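PDB 4ITC: Lys-gingipain W83, which cleaves proteins after lysine as a secreted cysteine protease and probable virulence factor, and is represented here by its K1 cleaved adhesin domain, which binds calcium. Local coordinates for residues Gly43-Glu48 with Ile162-Val167; Glu48-Gly53 with Ser156-Tyr161. All coordinates share one frame; numbering follows the deposited sequence.

Contacts 1 and 2 follow one another along two neighbouring runs of chain that meet at Glu48, their centres about 14 Å apart, and both lie within the cleaved adhesin domain, a beta sandwich. Contact 1 pairs strand 43-48 with strand 161-171 in one sheet, close to the centre of the chain. At Glu48 the first strand gives way to the short strand 50-51, and its partner is entered from the loop 156-160; contact 2 joins these ends. In sequence, contact 2 is nested inside the loop closed by contact 1. The pairing therefore runs from a calcium site to a partly buried surface loop, with Tyr46 CD2 3.6 Å from Tyr161 CD2 where they meet.

Contact 1: residues Gly43-Glu48 with Ile162-Val167; sequences GCVYSE and IDLDEV. With CA (calcium ion), chain C.
Val45 and Leu164 form a hydrogen-bonded antiparallel pair in one sheet of the adhesin beta sandwich: Val45 N reaches Leu164 O at 3.0 Å in an almost straight bond (177° at the hydrogen), and Leu164 N returns to Val45 O at 2.8 Å. Two residues on, Ser47 and Ile162 repeat the pair of hydrogen bonds, with Ser47 N 2.9 Å from Ile162 O. Between them Tyr46 and Asp163 make a non-hydrogen-bonded pair.

The Leu164 side chain, modelled in two conformers, can be followed outward in one of them. CB lies 3.7 Å from Val45 CG2, CG follows alongside the same methyl, and CD2, less certain in place, stays within 3.9 Å of it. With CG anti to the backbone N (chi1 168°), this conformer lies beside Val45 and points the same way, toward the other sheet, where Leu64 touches both residues and Phe151 touches Leu164.

On the other face, Asp163 OD1 lies near Tyr46 CB but has no hydrogen-bonding partner in the model. Beyond Cys44 the two strands share a calcium ion, whose coordination Ser7, Glu9 and Ser41 complete. Glu166 bends at chi2 to bring OE1 to the metal, and Gly43 contributes its carbonyl O at 2.3 Å. The Asp165 carboxylate, which has Tyr39 as a further polar partner, grips the calcium with OD1 at 2.4 Å. Its OD2 binds the same ion at 2.5 Å.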
ATOM      1  N   GLY A  43      -0.355  -5.992  12.886  1.00 11.37           N
ATOM      2  CA  GLY A  43      -1.223  -5.108  12.112  1.00 10.96           C
ATOM      3  C   GLY A  43      -0.611  -4.608  10.822  1.00 10.58           C
ATOM      4  O   GLY A  43       0.601  -4.477  10.692  1.00 10.60           O
ATOM      5  N   CYS A  44      -1.475  -4.393   9.843  1.00  9.88           N
ATOM      6  CA  CYS A  44      -1.064  -3.816   8.552  1.00  9.52           C
ATOM      7  C   CYS A  44      -2.265  -3.154   7.921  1.00  8.99           C
ATOM      8  O   CYS A  44      -3.282  -2.972   8.589  1.00  9.18           O
ATOM      9  CB  CYS A  44      -0.497  -4.869   7.643  1.00 10.34           C
ATOM     10  SG  CYS A  44      -1.637  -6.133   7.068  1.00 11.63           S
ATOM     11  N   VAL A  45      -2.146  -2.738   6.651  1.00  8.43           N
ATOM     12  CA  VAL A  45      -3.292  -2.289   5.890  1.00  8.06           C
ATOM     13  C   VAL A  45      -3.393  -3.113   4.616  1.00  7.67           C
ATOM     14  O   VAL A  45      -2.428  -3.691   4.158  1.00  7.66           O
ATOM     15  CB  VAL A  45      -3.218  -0.783   5.531  1.00  8.71           C
ATOM     16  CG1 VAL A  45      -3.265   0.027   6.815  1.00  9.70           C
ATOM     17  CG2 VAL A  45      -1.982  -0.467   4.734  1.00  8.65           C
ATOM     18  N   TYR A  46      -4.607  -3.163   4.073  1.00  7.34           N
ATOM     19  CA  TYR A  46      -4.843  -3.936   2.870  1.00  7.92           C
ATOM     20  C   TYR A  46      -5.939  -3.314   2.024  1.00  7.53           C
ATOM     21  O   TYR A  46      -6.757  -2.503   2.490  1.00  7.03           O
ATOM     22  CB  TYR A  46      -5.199  -5.378   3.191  1.00  7.92           C
ATOM     23  CG  TYR A  46      -6.572  -5.571   3.783  1.00  8.38           C
ATOM     24  CD1 TYR A  46      -6.809  -5.330   5.135  1.00  9.65           C
ATOM     25  CD2 TYR A  46      -7.615  -6.014   3.014  1.00  9.32           C
ATOM     26  CE1 TYR A  46      -8.040  -5.541   5.678  1.00 10.30           C
ATOM     27  CE2 TYR A  46      -8.878  -6.226   3.549  1.00 10.21           C
ATOM     28  CZ  TYR A  46      -9.089  -5.976   4.893  1.00 11.69           C
ATOM     29  OH  TYR A  46     -10.358  -6.190   5.446  1.00 14.77           O
ATOM     30  N   SER A  47      -5.917  -3.660   0.734  1.00  7.17           N
ATOM     31  CA  SER A  47      -6.901  -3.207  -0.214  1.00  6.58           C
ATOM     32  C   SER A  47      -7.279  -4.385  -1.106  1.00  6.80           C
ATOM     33  O   SER A  47      -6.443  -5.213  -1.484  1.00  6.27           O
ATOM     34  CB  SER A  47      -6.342  -2.054  -1.030  1.00  6.35           C
ATOM     35  OG  SER A  47      -7.230  -1.623  -2.029  1.00  6.67           O
ATOM     36  N   GLU A  48      -8.577  -4.471  -1.430  1.00  7.23           N
ATOM     37  CA  GLU A  48      -9.187  -5.626  -2.079  1.00  7.64           C
ATOM     38  C   GLU A  48      -9.386  -5.453  -3.583  1.00  7.73           C
ATOM     39  O   GLU A  48      -9.992  -4.463  -4.044  1.00  8.00           O
ATOM     40  CB  GLU A  48     -10.569  -5.857  -1.461  1.00  8.79           C
ATOM     41  CG  GLU A  48     -10.527  -6.165   0.023  1.00  9.84           C
ATOM     42  CD  GLU A  48     -11.845  -5.873   0.705  1.00 11.43           C
ATOM     43  OE1 GLU A  48     -12.414  -6.863   1.256  1.00 13.97           O
ATOM     44  OE2 GLU A  48     -12.335  -4.706   0.660  1.00 12.42           O
ATOM     45  N   ILE A 162      -3.934  -6.765  -1.722  1.00  7.15           N
ATOM     46  CA  ILE A 162      -2.600  -6.287  -1.507  1.00  7.24           C
ATOM     47  C   ILE A 162      -2.495  -5.807  -0.057  1.00  7.09           C
ATOM     48  O   ILE A 162      -3.367  -5.076   0.434  1.00  7.42           O
ATOM     49  CB  ILE A 162      -2.190  -5.166  -2.517  1.00  7.40           C
ATOM     50  CG1 ILE A 162      -0.723  -4.757  -2.304  1.00  8.37           C
ATOM     51  CG2 ILE A 162      -3.133  -3.981  -2.521  1.00  7.64           C
ATOM     52  CD1 ILE A 162      -0.231  -3.843  -3.406  1.00  9.28           C
ATOM     53  N   ASP A 163      -1.418  -6.191   0.606  1.00  7.32           N
ATOM     54  CA  ASP A 163      -1.152  -5.789   1.968  1.00  7.56           C
ATOM     55  C   ASP A 163       0.103  -4.886   1.975  1.00  7.60           C
ATOM     56  O   ASP A 163       1.066  -5.155   1.274  1.00  7.56           O
ATOM     57  CB  ASP A 163      -0.841  -6.982   2.840  1.00  7.84           C
ATOM     58  CG  ASP A 163      -1.905  -8.071   2.888  1.00  8.76           C
ATOM     59  OD1 ASP A 163      -3.067  -7.933   2.435  1.00  8.59           O
ATOM     60  OD2 ASP A 163      -1.509  -9.159   3.454  1.00 10.52           O
ATOM     61  N   LEU A 164       0.108  -3.918   2.879  0.50  7.45           N
ATOM     62  CA  LEU A 164       1.135  -2.900   2.991  0.50  7.44           C
ATOM     63  C   LEU A 164       1.429  -2.699   4.473  0.50  7.51           C
ATOM     64  O   LEU A 164       0.500  -2.662   5.298  0.50  7.02           O
ATOM     65  CB  LEU A 164       0.639  -1.579   2.360  0.50  7.67           C
ATOM     66  CG  LEU A 164       1.454  -0.318   2.619  0.50  7.56           C
ATOM     67  CD1 LEU A 164       2.697  -0.379   1.765  0.50  7.85           C
ATOM     68  CD2 LEU A 164       0.663   0.939   2.247  0.50  7.65           C
ATOM     69  N   ASP A 165       2.724  -2.583   4.821  1.00  7.70           N
ATOM     70  CA  ASP A 165       3.105  -2.430   6.237  1.00  8.31           C
ATOM     71  C   ASP A 165       4.403  -1.674   6.395  1.00  8.93           C
ATOM     72  O   ASP A 165       5.206  -1.543   5.450  1.00  8.71           O
ATOM     73  CB  ASP A 165       3.187  -3.803   6.920  1.00  8.35           C
ATOM     74  CG  ASP A 165       2.986  -3.746   8.431  1.00  9.36           C
ATOM     75  OD1 ASP A 165       2.592  -2.699   8.979  1.00  8.65           O
ATOM     76  OD2 ASP A 165       3.188  -4.801   9.080  1.00 10.05           O
ATOM     77  N   GLU A 166       4.579  -1.148   7.616  1.00  9.32           N
ATOM     78  CA  GLU A 166       5.870  -0.676   8.133  1.00  9.92           C
ATOM     79  C   GLU A 166       6.467   0.387   7.208  1.00  9.65           C
ATOM     80  O   GLU A 166       7.525   0.200   6.621  1.00 10.04           O
ATOM     81  CB  GLU A 166       6.791  -1.857   8.320  1.00 10.67           C
ATOM     82  CG  GLU A 166       6.243  -2.876   9.337  1.00 11.71           C
ATOM     83  CD  GLU A 166       5.947  -2.329  10.714  1.00 12.28           C
ATOM     84  OE1 GLU A 166       4.953  -2.842  11.296  1.00 12.06           O
ATOM     85  OE2 GLU A 166       6.657  -1.378  11.178  1.00 13.00           O
ATOM     86  N   VAL A 167       5.755   1.482   7.109  1.00 10.11           N
ATOM     87  CA  VAL A 167       6.146   2.605   6.256  1.00 10.52           C
ATOM     88  C   VAL A 167       7.070   3.502   7.030  1.00 11.59           C
ATOM     89  O   VAL A 167       6.746   3.942   8.109  1.00 12.12           O
ATOM     90  CB  VAL A 167       4.931   3.425   5.833  1.00 10.61           C
ATOM     91  CG1 VAL A 167       5.357   4.704   5.101  1.00 11.82           C
ATOM     92  CG2 VAL A 167       4.013   2.563   4.967  1.00 10.63           C
TER
HETATM   93 CA    CA C1202       2.699  -3.647  11.216  1.00  9.25          CA

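Contact 2: residues Glu48-Gly53 with Ser156-Tyr161. With GAI (guanidine), chain E.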
ATOM      1  N   GLU A  48      -8.577  -4.471  -1.430  1.00  7.23           N
ATOM      2  CA  GLU A  48      -9.187  -5.626  -2.079  1.00  7.64           C
ATOM      3  C   GLU A  48      -9.386  -5.453  -3.583  1.00  7.73           C
ATOM      4  O   GLU A  48      -9.992  -4.463  -4.044  1.00  8.00           O
ATOM      5  CB  GLU A  48     -10.569  -5.857  -1.461  1.00  8.79           C
ATOM      6  CG  GLU A  48     -10.527  -6.165   0.023  1.00  9.84           C
ATOM      7  CD  GLU A  48     -11.845  -5.873   0.705  1.00 11.43           C
ATOM      8  OE1 GLU A  48     -12.414  -6.863   1.256  1.00 13.97           O
ATOM      9  OE2 GLU A  48     -12.335  -4.706   0.660  1.00 12.42           O
ATOM     10  N   SER A  49      -8.990  -6.474  -4.357  1.00  7.92           N
ATOM     11  CA  SER A  49      -9.481  -6.640  -5.722  1.00  8.17           C
ATOM     12  C   SER A  49     -10.553  -7.713  -5.868  1.00  8.72           C
ATOM     13  O   SER A  49     -11.102  -7.887  -6.965  1.00  8.68           O
ATOM     14  CB  SER A  49      -8.310  -6.928  -6.674  1.00  8.61           C
ATOM     15  OG  SER A  49      -7.848  -8.228  -6.526  1.00  8.77           O
ATOM     16  N   PHE A  50     -10.843  -8.412  -4.769  1.00  9.23           N
ATOM     17  CA  PHE A  50     -11.921  -9.396  -4.662  1.00 10.08           C
ATOM     18  C   PHE A  50     -12.299  -9.400  -3.195  1.00 10.95           C
ATOM     19  O   PHE A  50     -11.423  -9.467  -2.338  1.00 11.97           O
ATOM     20  CB  PHE A  50     -11.409 -10.775  -5.072  1.00 10.42           C
ATOM     21  CG  PHE A  50     -12.465 -11.877  -5.010  1.00 11.26           C
ATOM     22  CD1 PHE A  50     -12.667 -12.569  -3.840  1.00 12.07           C
ATOM     23  CD2 PHE A  50     -13.278 -12.126  -6.095  1.00 13.20           C
ATOM     24  CE1 PHE A  50     -13.633 -13.564  -3.758  1.00 13.33           C
ATOM     25  CE2 PHE A  50     -14.252 -13.115  -6.032  1.00 13.65           C
ATOM     26  CZ  PHE A  50     -14.413 -13.821  -4.864  1.00 13.14           C
ATOM     27  N   GLY A  51     -13.596  -9.366  -2.915  1.00 10.96           N
ATOM     28  CA  GLY A  51     -14.082  -9.372  -1.512  1.00 12.39           C
ATOM     29  C   GLY A  51     -14.732 -10.722  -1.173  1.00 13.88           C
ATOM     30  O   GLY A  51     -15.448 -11.315  -1.978  1.00 14.80           O
ATOM     31  N   LEU A  52     -14.471 -11.174   0.033  1.00 13.85           N
ATOM     32  CA  LEU A  52     -15.125 -12.378   0.585  1.00 15.39           C
ATOM     33  C   LEU A  52     -16.622 -12.214   0.780  1.00 17.77           C
ATOM     34  O   LEU A  52     -17.152 -11.106   0.769  1.00 17.08           O
ATOM     35  CB  LEU A  52     -14.511 -12.688   1.922  1.00 14.23           C
ATOM     36  CG  LEU A  52     -13.044 -13.132   1.851  1.00 14.43           C
ATOM     37  CD1 LEU A  52     -12.459 -13.386   3.218  1.00 14.98           C
ATOM     38  CD2 LEU A  52     -12.899 -14.335   0.941  1.00 15.54           C
ATOM     39  N   GLY A  53     -17.306 -13.343   0.963  1.00 18.91           N
ATOM     40  CA  GLY A  53     -18.695 -13.314   1.424  1.00 20.98           C
ATOM     41  C   GLY A  53     -19.730 -12.898   0.405  1.00 23.27           C
ATOM     42  O   GLY A  53     -20.861 -12.560   0.784  1.00 28.26           O
ATOM     43  N   SER A 156      -6.253  -3.164 -11.146  0.50  9.08           N
ATOM     44  CA  SER A 156      -6.244  -4.461 -10.497  0.50  8.37           C
ATOM     45  C   SER A 156      -7.669  -4.977 -10.471  0.50  8.88           C
ATOM     46  O   SER A 156      -8.641  -4.222 -10.286  0.50  8.86           O
ATOM     47  CB  SER A 156      -5.736  -4.372  -9.046  0.50  7.81           C
ATOM     48  OG  SER A 156      -4.381  -3.947  -9.005  0.50  6.40           O
ATOM     49  N   THR A 157      -7.818  -6.265 -10.713  1.00  9.61           N
ATOM     50  CA  THR A 157      -9.143  -6.868 -10.519  1.00  9.78           C
ATOM     51  C   THR A 157      -9.021  -8.380 -10.370  1.00  9.65           C
ATOM     52  O   THR A 157      -8.147  -9.028 -10.971  1.00  9.33           O
ATOM     53  CB  THR A 157     -10.081  -6.494 -11.691  1.00 10.39           C
ATOM     54  OG1 THR A 157     -11.416  -6.890 -11.374  1.00 10.47           O
ATOM     55  CG2 THR A 157      -9.661  -7.226 -12.986  1.00 10.89           C
ATOM     56  N   ASP A 158      -9.863  -8.941  -9.524  1.00  9.62           N
ATOM     57  CA  ASP A 158     -10.074 -10.380  -9.470  1.00  9.13           C
ATOM     58  C   ASP A 158      -8.874 -11.192  -9.040  1.00  9.12           C
ATOM     59  O   ASP A 158      -8.647 -12.289  -9.518  1.00  9.01           O
ATOM     60  CB  ASP A 158     -10.623 -10.878 -10.845  1.00  9.02           C
ATOM     61  CG  ASP A 158     -11.169 -12.257 -10.765  1.00  9.87           C
ATOM     62  OD1 ASP A 158     -11.683 -12.676  -9.701  1.00 10.87           O
ATOM     63  OD2 ASP A 158     -11.142 -12.944 -11.813  1.00 11.19           O
ATOM     64  N   MET A 159      -8.146 -10.669  -8.057  1.00  8.63           N
ATOM     65  CA  MET A 159      -7.075 -11.399  -7.404  1.00  8.72           C
ATOM     66  C   MET A 159      -7.501 -11.589  -5.958  1.00  8.57           C
ATOM     67  O   MET A 159      -8.464 -12.361  -5.694  1.00  9.04           O
ATOM     68  CB  MET A 159      -5.741 -10.711  -7.632  1.00  9.48           C
ATOM     69  CG  MET A 159      -5.251 -10.926  -9.066  1.00  9.67           C
ATOM     70  SD  MET A 159      -4.671 -12.612  -9.311  1.00 10.81           S
ATOM     71  CE  MET A 159      -4.801 -12.770 -11.126  1.00 10.69           C
ATOM     72  N   PHE A 160      -6.892 -10.892  -5.007  1.00  7.95           N
ATOM     73  CA  PHE A 160      -7.436 -10.962  -3.634  1.00  7.89           C
ATOM     74  C   PHE A 160      -7.153  -9.652  -2.916  1.00  7.44           C
ATOM     75  O   PHE A 160      -7.915  -8.708  -3.074  1.00  8.00           O
ATOM     76  CB  PHE A 160      -7.001 -12.221  -2.881  1.00  8.32           C
ATOM     77  CG  PHE A 160      -7.787 -12.488  -1.626  1.00  8.79           C
ATOM     78  CD1 PHE A 160      -9.169 -12.521  -1.665  1.00  9.81           C
ATOM     79  CD2 PHE A 160      -7.156 -12.688  -0.427  1.00  9.43           C
ATOM     80  CE1 PHE A 160      -9.915 -12.798  -0.512  1.00 10.03           C
ATOM     81  CE2 PHE A 160      -7.903 -12.959   0.748  1.00 10.20           C
ATOM     82  CZ  PHE A 160      -9.271 -12.996   0.696  1.00 10.11           C
ATOM     83  N   TYR A 161      -6.133  -9.604  -2.091  1.00  7.35           N
ATOM     84  CA  TYR A 161      -5.701  -8.355  -1.434  1.00  7.33           C
ATOM     85  C   TYR A 161      -4.251  -8.064  -1.704  1.00  7.00           C
ATOM     86  O   TYR A 161      -3.431  -8.974  -1.842  1.00  7.82           O
ATOM     87  CB  TYR A 161      -5.829  -8.343   0.085  1.00  7.67           C
ATOM     88  CG  TYR A 161      -7.025  -8.943   0.757  1.00  8.38           C
ATOM     89  CD1 TYR A 161      -8.277  -9.017   0.122  1.00  9.03           C
ATOM     90  CD2 TYR A 161      -6.914  -9.367   2.075  1.00  9.55           C
ATOM     91  CE1 TYR A 161      -9.354  -9.572   0.790  1.00 10.38           C
ATOM     92  CE2 TYR A 161      -7.994  -9.907   2.756  1.00 10.69           C
ATOM     93  CZ  TYR A 161      -9.204 -10.006   2.104  1.00 10.66           C
ATOM     94  OH  TYR A 161     -10.355 -10.503   2.716  1.00 13.37           O
TER
HETATM   95  C   GAI E1204      -8.440 -15.659 -10.759  1.00 12.15           C
HETATM   96  N1  GAI E1204      -8.002 -16.828 -10.989  1.00 12.25           N
HETATM   97  N2  GAI E1204      -9.724 -15.375 -10.847  1.00 13.44           N
HETATM   98  N3  GAI E1204      -7.526 -14.769 -10.464  1.00 13.16           N
HETATM   99  O   HOH W   1     -12.751  -9.533   1.765  1.00 13.58           O
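At the edge of the adhesin beta sandwich, Ser49 and the short strand 50-51 meet the loop that leads into strand 161-171. Ser49 is held at three points: its N gives a hydrogen bond to Phe160 O (2.8 Å), its O accepts from Asp158 N, which sits above the carbonyl plane, and its OG accepts from Met159 N at 2.9 Å. Chi1 of 75° turns that hydroxyl into the bend of the turn, where Glu91 is a further partner.

Outside this polar core, Leu52 CD2 comes to the edge of the Phe160 ring, 3.7 Å from Phe160 CE1. Phe50 CD1 meets Phe160 CD1 more loosely. Glu48 CG lies 3.6 Å from Tyr161 CD1. One water ties this side together, donating to Glu48 OE1, accepting from Leu52 N and bonded to Tyr161 OH; Glu48 OE2 pairs with Lys29 in a salt bridge.

At the far end a guanidine molecule spans Asp158, its N3 giving a hydrogen bond to the backbone O at 2.9 Å and its N2 one to OD2, with Met159 CE alongside. Only Glu48 and Tyr161 are in strand pairing here, where an antiparallel pair gives way to the connecting loops of the cleaved adhesin beta sandwich.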